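Long-range contact in RV1873 (Mycobacterium tuberculosis, PDB 2JEK), which is of unknown function but belongs to the DUF1810 family and folds as an all-helical, right-handed superhelix: residues 58-62 with 111-115. Residues are numbered along the deposited sequence; the frame is centred on the assembly and turned at random.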
loop_
_atom_site.group_PDB
_atom_site.type_symbol
_atom_site.label_atom_id
_atom_site.label_comp_id
_atom_site.label_asym_id
_atom_site.label_seq_id
_atom_site.Cartn_x
_atom_site.Cartn_y
_atom_site.Cartn_z
ATOM N N GLY A 58 -9.609 4.215 2.315
ATOM C CA GLY A 58 -8.602 5.151 2.789
ATOM C C GLY A 58 -8.302 4.906 4.262
ATOM O O GLY A 58 -9.193 4.544 5.050
ATOM N N ILE A 59 -7.033 5.080 4.629
ATOM C CA ILE A 59 -6.588 4.957 6.023
ATOM C C ILE A 59 -6.836 6.293 6.705
ATOM O O ILE A 59 -6.448 7.333 6.172
ATOM C CB ILE A 59 -5.089 4.573 6.067
ATOM C CG1 ILE A 59 -4.877 3.197 5.424
ATOM C CG2 ILE A 59 -4.517 4.622 7.505
ATOM C CD1 ILE A 59 -5.300 2.006 6.284
ATOM N N SER A 60 -7.481 6.265 7.873
ATOM C CA SER A 60 -7.942 7.508 8.501
ATOM C C SER A 60 -6.815 8.337 9.125
ATOM O O SER A 60 -6.902 9.564 9.200
ATOM C CB SER A 60 -9.003 7.218 9.568
ATOM O OG SER A 60 -8.470 6.443 10.624
ATOM N N SER A 61 -5.773 7.659 9.586
ATOM C CA SER A 61 -4.759 8.284 10.431
ATOM C C SER A 61 -3.522 7.409 10.518
ATOM O O SER A 61 -3.563 6.225 10.163
ATOM C CB SER A 61 -5.326 8.478 11.841
ATOM O OG SER A 61 -5.553 7.219 12.459
ATOM N N LEU A 62 -2.425 7.967 11.037
ATOM C CA LEU A 62 -1.253 7.137 11.299
ATOM C C LEU A 62 -1.577 5.985 12.275
ATOM O O LEU A 62 -1.048 4.882 12.132
ATOM C CB LEU A 62 -0.055 7.959 11.805
ATOM C CG LEU A 62 1.295 7.234 11.664
ATOM C CD1 LEU A 62 1.715 7.148 10.191
ATOM C CD2 LEU A 62 2.383 7.884 12.508
ATOM N N LEU A 111 3.182 6.219 3.616
ATOM C CA LEU A 111 2.389 6.101 4.838
ATOM C C LEU A 111 2.940 5.031 5.778
ATOM O O LEU A 111 3.199 5.301 6.959
ATOM C CB LEU A 111 0.939 5.773 4.475
ATOM C CG LEU A 111 0.013 5.386 5.639
ATOM C CD1 LEU A 111 -0.100 6.508 6.659
ATOM C CD2 LEU A 111 -1.361 4.983 5.118
ATOM N N PHE A 112 3.124 3.816 5.270
ATOM C CA PHE A 112 3.517 2.719 6.147
ATOM C C PHE A 112 4.966 2.850 6.610
ATOM O O PHE A 112 5.295 2.464 7.732
ATOM C CB PHE A 112 3.156 1.369 5.525
ATOM C CG PHE A 112 1.684 1.108 5.560
ATOM C CD1 PHE A 112 1.084 0.695 6.752
ATOM C CD2 PHE A 112 0.877 1.320 4.440
ATOM C CE1 PHE A 112 -0.290 0.477 6.826
ATOM C CE2 PHE A 112 -0.500 1.114 4.512
ATOM C CZ PHE A 112 -1.088 0.686 5.699
ATOM N N ALA A 113 5.811 3.474 5.799
ATOM C CA ALA A 113 7.166 3.790 6.248
ATOM C C ALA A 113 7.185 4.760 7.428
ATOM O O ALA A 113 8.098 4.698 8.261
ATOM C CB ALA A 113 8.003 4.324 5.096
ATOM N N ARG A 114 6.199 5.652 7.502
ATOM C CA ARG A 114 6.108 6.613 8.599
ATOM C C ARG A 114 5.408 6.012 9.809
ATOM O O ARG A 114 5.529 6.522 10.928
ATOM C CB ARG A 114 5.390 7.888 8.150
ATOM C CG ARG A 114 6.101 8.700 7.066
ATOM C CD ARG A 114 7.259 9.541 7.580
ATOM N NE ARG A 114 7.872 10.316 6.495
ATOM C CZ ARG A 114 8.590 11.425 6.670
ATOM N NH1 ARG A 114 8.788 11.919 7.889
ATOM N NH2 ARG A 114 9.106 12.048 5.619
ATOM N N ALA A 115 4.689 4.916 9.591
ATOM C CA ALA A 115 3.904 4.287 10.650
ATOM C C ALA A 115 4.751 3.465 11.620
ATOM O O ALA A 115 4.383 3.290 12.786
ATOM C CB ALA A 115 2.793 3.428 10.042
#
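Ile-59 and Leu-62 pack on the last turn of helix 101-115 from the loop and N-terminal end of helix 62-70, apolar packing of a loop and helix start against a helix in the right-handed superhelix. The two segments bury 251 Å² between them, and every contact across them is van der Waals. Ile-59 points its CB at the helix and meets Leu-111 at one methyl: CD2 of Leu-111 lies 3.9 Å from CB of Ile-59 and nearly as close to CG1 and CG2, so it sits where the isoleucine branches. With chi1 at -63° and chi2 at -76°, CD1 of Ile-59 reaches on to the ring of Phe-112, 4.5 Å from CZ, a loose and oblique approach. That ring also meets the Tyr-68 ring and touches Phe-122. Ser-61 faces away and is the N-cap of helix 62-70, its OG bonded to N of Glu-64. Leu-62 follows, and carries the largest share of the interface. Its chi1 of -161° sends CG anti to the backbone N and toward the side of the last turn made by Leu-111, Arg-114 and Ala-115, where Leu-142 packs against it too. CD2 of Leu-62 rests 3.8 Å from O of Arg-114, whose guanidinium turns off to a salt bridge with Glu-134. CD1 of Leu-62 touches both Leu-111 and Ala-115, 4.0 Å from CD1 of Leu-111 and 3.6 Å from CA of Ala-115.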